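Long-range contacts in DNA fragmentation factor subunit beta (Mus musculus, PDB 1V0D), which is a nuclease that cuts DNA and drives chromatin condensation during apoptosis: residues Phe227-Phe233 and Lys301-Cys307; Asp262-Glu266 and Thr311-Cys317. All coordinates share one frame; numbering follows the deposited sequence.

Overall arrangement
The two contacts sit about 14 Å apart, centre to centre, within the nuclease region of the chain, whose family belongs to the His-Me finger clan. Their segments alternate in sequence: 227-233, then 262-266, then 301-307, then 311-317. They share the small antiparallel sheet of strands 260-263 and 300-303, and a probable hydrogen bond joins Asp262 N of contact 2 to Lys301 O of contact 1. Contact 1 builds half of a zinc site, while contact 2 supplies one of the two protein ligands of the magnesium ion. Phe233, at the end of contact 1, packs on Leu315 of contact 2, so the zinc-binding loop leans on the loop 311-317 that backs the magnesium ligand Asp262.

Contact 1: Phe227-Phe233 and Lys301-Cys307; sequences FSCQGPF and KLVHIAC. With ZN (zinc ion), chain B.
Cys229 and Cys307 meet at a zinc ion as neighbouring ligands, Cys229 SG at 2.4 Å and Cys307 SG at 2.2 Å from it; Cys238 and His242 complete the site. The first torsion of Cys229, -178°, sets SG anti to its own backbone N and leaves it before the backbone of His304, whose N donates an almost straight bond (177°) to SG at 3.3 Å. Gly231 N adds a weaker one from its own loop. On the strand side, Gln230 is gripped at two levels: its N binds Leu302 O at 3.0 Å, and its extended side chain runs back so that OE1 accepts a weak bond from Leu302 N at 3.2 Å. Leu302 stands across the Phe227 side chain at about a right angle, Leu302 CD2 reaching Phe227 CD2 obliquely. Lys301 passes alongside the 230-233 loop, CD and CE lying by the carbonyls of Gln230, Gly231 and Pro232; a bend at its last torsion turns NZ to a weak bond with Leu235 O. Replacing Lys301 with alanine would probably leave these carbonyls without their aliphatic cover and Leu235 O without that donor. Pro232 packs CD against Cys307 CB at 3.7 Å. Arg250 of the second subunit hydrogen-bonds to Ala306 O. Three cysteines and one histidine are consistent with a structural zinc, and the N-H groups directed at Cys229 SG would probably offset some of the thiolate's negative charge.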
# COMPACT_ATOMS: atom_id res chain seq x y z
N PHE A 227 -5.64 -14.79 -6.77
CA PHE A 227 -5.80 -13.70 -7.72
C PHE A 227 -4.51 -13.50 -8.50
O PHE A 227 -3.42 -13.65 -7.95
CB PHE A 227 -6.14 -12.39 -7.03
CG PHE A 227 -7.43 -12.42 -6.25
CD1 PHE A 227 -7.49 -13.04 -5.01
CD2 PHE A 227 -8.57 -11.79 -6.75
CE1 PHE A 227 -8.69 -13.04 -4.26
CE2 PHE A 227 -9.77 -11.78 -6.01
CZ PHE A 227 -9.82 -12.40 -4.77
N SER A 228 -4.63 -13.18 -9.79
CA SER A 228 -3.46 -12.96 -10.63
C SER A 228 -3.43 -11.53 -11.09
O SER A 228 -4.45 -10.98 -11.50
CB SER A 228 -3.49 -13.86 -11.86
OG SER A 228 -3.16 -15.20 -11.53
N CYS A 229 -2.26 -10.91 -11.01
CA CYS A 229 -2.14 -9.54 -11.45
C CYS A 229 -2.47 -9.55 -12.94
O CYS A 229 -2.01 -10.42 -13.68
CB CYS A 229 -0.72 -9.03 -11.23
SG CYS A 229 -0.49 -7.31 -11.69
N GLN A 230 -3.27 -8.60 -13.40
CA GLN A 230 -3.60 -8.54 -14.81
C GLN A 230 -2.63 -7.61 -15.54
O GLN A 230 -2.91 -7.17 -16.66
CB GLN A 230 -5.02 -8.05 -15.01
CG GLN A 230 -6.06 -8.81 -14.21
CD GLN A 230 -7.47 -8.40 -14.58
OE1 GLN A 230 -8.37 -8.35 -13.72
NE2 GLN A 230 -7.68 -8.10 -15.86
N GLY A 231 -1.50 -7.31 -14.90
CA GLY A 231 -0.50 -6.43 -15.49
C GLY A 231 -0.96 -4.99 -15.61
O GLY A 231 -2.14 -4.71 -15.42
N PRO A 232 -0.07 -4.04 -15.92
CA PRO A 232 -0.54 -2.66 -16.04
C PRO A 232 -1.65 -2.47 -17.08
O PRO A 232 -1.91 -3.36 -17.90
CB PRO A 232 0.73 -1.87 -16.36
CG PRO A 232 1.62 -2.89 -16.99
CD PRO A 232 1.38 -4.12 -16.17
N PHE A 233 -2.31 -1.32 -17.03
CA PHE A 233 -3.42 -1.00 -17.94
C PHE A 233 -3.07 -1.05 -19.42
O PHE A 233 -3.91 -1.44 -20.24
CB PHE A 233 -3.97 0.39 -17.61
CG PHE A 233 -3.24 1.50 -18.30
CD1 PHE A 233 -3.71 2.03 -19.50
CD2 PHE A 233 -2.08 2.04 -17.74
CE1 PHE A 233 -3.03 3.07 -20.14
CE2 PHE A 233 -1.39 3.08 -18.38
CZ PHE A 233 -1.87 3.59 -19.58
N LYS A 301 -8.93 -3.31 -14.00
CA LYS A 301 -7.89 -4.32 -14.04
C LYS A 301 -7.42 -4.50 -12.59
O LYS A 301 -7.19 -3.52 -11.89
CB LYS A 301 -6.71 -3.84 -14.89
CG LYS A 301 -6.50 -4.52 -16.25
CD LYS A 301 -5.10 -4.12 -16.79
CE LYS A 301 -4.63 -4.97 -17.99
NZ LYS A 301 -5.24 -4.59 -19.31
N LEU A 302 -7.29 -5.74 -12.13
CA LEU A 302 -6.82 -5.98 -10.77
C LEU A 302 -5.31 -6.09 -10.83
O LEU A 302 -4.78 -7.08 -11.32
CB LEU A 302 -7.40 -7.29 -10.22
CG LEU A 302 -6.86 -7.72 -8.84
CD1 LEU A 302 -7.24 -6.72 -7.77
CD2 LEU A 302 -7.42 -9.09 -8.50
N VAL A 303 -4.62 -5.07 -10.33
CA VAL A 303 -3.16 -5.08 -10.38
C VAL A 303 -2.45 -5.00 -9.04
O VAL A 303 -2.93 -4.38 -8.08
CB VAL A 303 -2.59 -3.90 -11.22
CG1 VAL A 303 -3.17 -3.90 -12.61
CG2 VAL A 303 -2.88 -2.58 -10.53
N HIS A 304 -1.28 -5.63 -9.01
CA HIS A 304 -0.39 -5.62 -7.86
C HIS A 304 0.13 -4.19 -7.90
O HIS A 304 0.10 -3.55 -8.94
CB HIS A 304 0.71 -6.65 -8.11
CG HIS A 304 1.89 -6.54 -7.19
ND1 HIS A 304 2.80 -5.50 -7.27
CD2 HIS A 304 2.38 -7.40 -6.26
CE1 HIS A 304 3.80 -5.74 -6.44
NE2 HIS A 304 3.57 -6.88 -5.82
N ILE A 305 0.59 -3.67 -6.77
CA ILE A 305 1.04 -2.29 -6.74
C ILE A 305 2.17 -1.93 -7.72
O ILE A 305 2.26 -0.79 -8.18
CB ILE A 305 1.46 -1.89 -5.30
CG1 ILE A 305 1.76 -0.39 -5.25
CG2 ILE A 305 2.65 -2.73 -4.84
CD1 ILE A 305 2.10 0.11 -3.89
N ALA A 306 3.01 -2.90 -8.06
CA ALA A 306 4.11 -2.65 -8.98
C ALA A 306 3.64 -2.53 -10.44
O ALA A 306 4.40 -2.13 -11.33
CB ALA A 306 5.16 -3.77 -8.86
N CYS A 307 2.38 -2.87 -10.67
CA CYS A 307 1.79 -2.81 -12.00
C CYS A 307 0.66 -1.80 -12.02
O CYS A 307 -0.26 -1.93 -12.81
CB CYS A 307 1.24 -4.18 -12.43
SG CYS A 307 2.51 -5.40 -12.70
ZN ZN B . 1.85 -7.40 -11.99

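Contact 2: Asp262-Glu266 and Thr311-Cys317; sequences DHIIE and TTHKLEC. With MG (magnesium ion), chain C.
His313 meets Asp262 in a His-carboxylate hydrogen bond at the end of strand 260-263, part of the metal-bearing core of a His-Me finger nuclease. In metal binding, Asp262 divides its oxygens: OD1 lies 2.3 Å from the magnesium ion, whose other protein ligand is His308, while OD2 receives His313 NE2 at 3.2 Å through its syn lone pair. With CG anti to the backbone N (chi1 -180°), the carboxylate is carried across to the loop 311-317. Its plane stands 80° from the imidazole, yet OD2 lies close to the ring plane. Because OD1 binds the metal, His313 is a second-shell partner of a magnesium ligand.

Hydrogen bonding also fixes the rotation of the ring. His313 ND1 turns back to Thr311 O in its own segment, 3.1 Å away, so that both ring nitrogens are engaged, and the backbone N of His313 gives a weak bond to Glu266 OE1.

Glu266, at the N-cap position of helix 267-281, covers the ring. Its extended chain brings CG into a CH-pi contact over one face of the imidazole, offset toward the rim and 4.0 Å from the centroid, and its carboxylate stacks almost parallel to the ring (4°). Phe233 stacks on the opposite face, which leaves His313 sandwiched.

Apolar packing extends the contact toward the end of the loop. Ile265 CG1 approaches Leu315 CB at 4.2 Å, its CG2 comes up to Cys317 SG, and Thr270 and Val271 of helix 267-281 pack on the same isoleucine. Leu315 swings CD2 back over the backbone at Ile264, where it lies 3.6 Å from Ile264 O, the same carbonyl oxygen that sits at the edge of the His313 ring beside CD2.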
# COMPACT_ATOMS: atom_id res chain seq x y z
N ASP A 262 -7.66 -0.99 -10.77
CA ASP A 262 -7.35 0.17 -11.59
C ASP A 262 -8.20 0.36 -12.84
O ASP A 262 -8.33 -0.55 -13.66
CB ASP A 262 -5.85 0.10 -11.93
CG ASP A 262 -5.36 1.25 -12.79
OD1 ASP A 262 -5.62 2.44 -12.47
OD2 ASP A 262 -4.68 0.96 -13.80
N HIS A 263 -8.80 1.55 -12.97
CA HIS A 263 -9.62 1.88 -14.13
C HIS A 263 -8.73 2.08 -15.36
O HIS A 263 -7.82 2.92 -15.34
CB HIS A 263 -10.40 3.18 -13.89
CG HIS A 263 -11.48 3.07 -12.86
ND1 HIS A 263 -11.22 3.01 -11.51
CD2 HIS A 263 -12.83 3.05 -12.99
CE1 HIS A 263 -12.37 2.96 -10.85
NE2 HIS A 263 -13.36 2.98 -11.72
N ILE A 264 -9.00 1.33 -16.43
CA ILE A 264 -8.21 1.47 -17.65
C ILE A 264 -8.44 2.86 -18.22
O ILE A 264 -7.49 3.57 -18.55
CB ILE A 264 -8.60 0.42 -18.68
CG1 ILE A 264 -8.50 -0.98 -18.05
CG2 ILE A 264 -7.68 0.53 -19.90
CD1 ILE A 264 -8.88 -2.12 -18.98
N ILE A 265 -9.69 3.26 -18.35
CA ILE A 265 -10.01 4.60 -18.81
C ILE A 265 -10.20 5.29 -17.46
O ILE A 265 -11.19 5.03 -16.76
CB ILE A 265 -11.32 4.64 -19.61
CG1 ILE A 265 -11.20 3.76 -20.86
CG2 ILE A 265 -11.64 6.07 -20.02
CD1 ILE A 265 -12.42 3.81 -21.76
N GLU A 266 -9.23 6.12 -17.08
CA GLU A 266 -9.25 6.81 -15.79
C GLU A 266 -10.61 7.39 -15.46
O GLU A 266 -11.22 8.09 -16.26
CB GLU A 266 -8.19 7.90 -15.78
CG GLU A 266 -6.80 7.37 -15.98
CD GLU A 266 -5.76 8.46 -15.97
OE1 GLU A 266 -5.74 9.27 -16.92
OE2 GLU A 266 -4.97 8.52 -15.00
N THR A 311 0.69 6.97 -13.85
CA THR A 311 0.86 7.94 -14.92
C THR A 311 -0.48 8.05 -15.63
O THR A 311 -1.38 7.25 -15.39
CB THR A 311 1.89 7.48 -15.94
OG1 THR A 311 3.00 6.89 -15.25
CG2 THR A 311 2.38 8.67 -16.76
N THR A 312 -0.59 9.03 -16.52
CA THR A 312 -1.83 9.21 -17.25
C THR A 312 -2.08 8.07 -18.21
O THR A 312 -1.16 7.62 -18.90
CB THR A 312 -1.81 10.50 -18.07
OG1 THR A 312 -1.44 11.59 -17.22
CG2 THR A 312 -3.20 10.78 -18.64
N HIS A 313 -3.31 7.58 -18.23
CA HIS A 313 -3.73 6.52 -19.15
C HIS A 313 -4.24 7.41 -20.28
O HIS A 313 -5.26 8.09 -20.14
CB HIS A 313 -4.90 5.72 -18.57
CG HIS A 313 -4.56 4.93 -17.35
ND1 HIS A 313 -3.49 5.23 -16.53
CD2 HIS A 313 -5.18 3.86 -16.78
CE1 HIS A 313 -3.46 4.38 -15.52
NE2 HIS A 313 -4.47 3.54 -15.65
N LYS A 314 -3.52 7.45 -21.40
CA LYS A 314 -3.92 8.32 -22.50
C LYS A 314 -5.16 7.83 -23.28
O LYS A 314 -5.23 7.97 -24.50
CB LYS A 314 -2.74 8.53 -23.44
N LEU A 315 -6.14 7.28 -22.56
CA LEU A 315 -7.35 6.78 -23.20
C LEU A 315 -8.52 7.74 -23.08
O LEU A 315 -8.51 8.66 -22.25
CB LEU A 315 -7.76 5.43 -22.60
CG LEU A 315 -6.88 4.17 -22.70
CD1 LEU A 315 -6.25 4.08 -24.07
CD2 LEU A 315 -5.83 4.21 -21.63
N GLU A 316 -9.54 7.52 -23.91
CA GLU A 316 -10.75 8.34 -23.92
C GLU A 316 -12.00 7.45 -24.04
O GLU A 316 -11.91 6.27 -24.39
CB GLU A 316 -10.72 9.31 -25.10
CG GLU A 316 -10.17 10.69 -24.79
CD GLU A 316 -10.38 11.67 -25.94
OE1 GLU A 316 -9.79 11.44 -27.02
OE2 GLU A 316 -11.13 12.66 -25.77
N CYS A 317 -13.17 8.02 -23.76
CA CYS A 317 -14.40 7.25 -23.87
C CYS A 317 -14.77 7.03 -25.33
O CYS A 317 -14.35 7.78 -26.22
CB CYS A 317 -15.56 7.97 -23.17
SG CYS A 317 -15.51 7.92 -21.36
MG MG C . -6.07 4.20 -11.06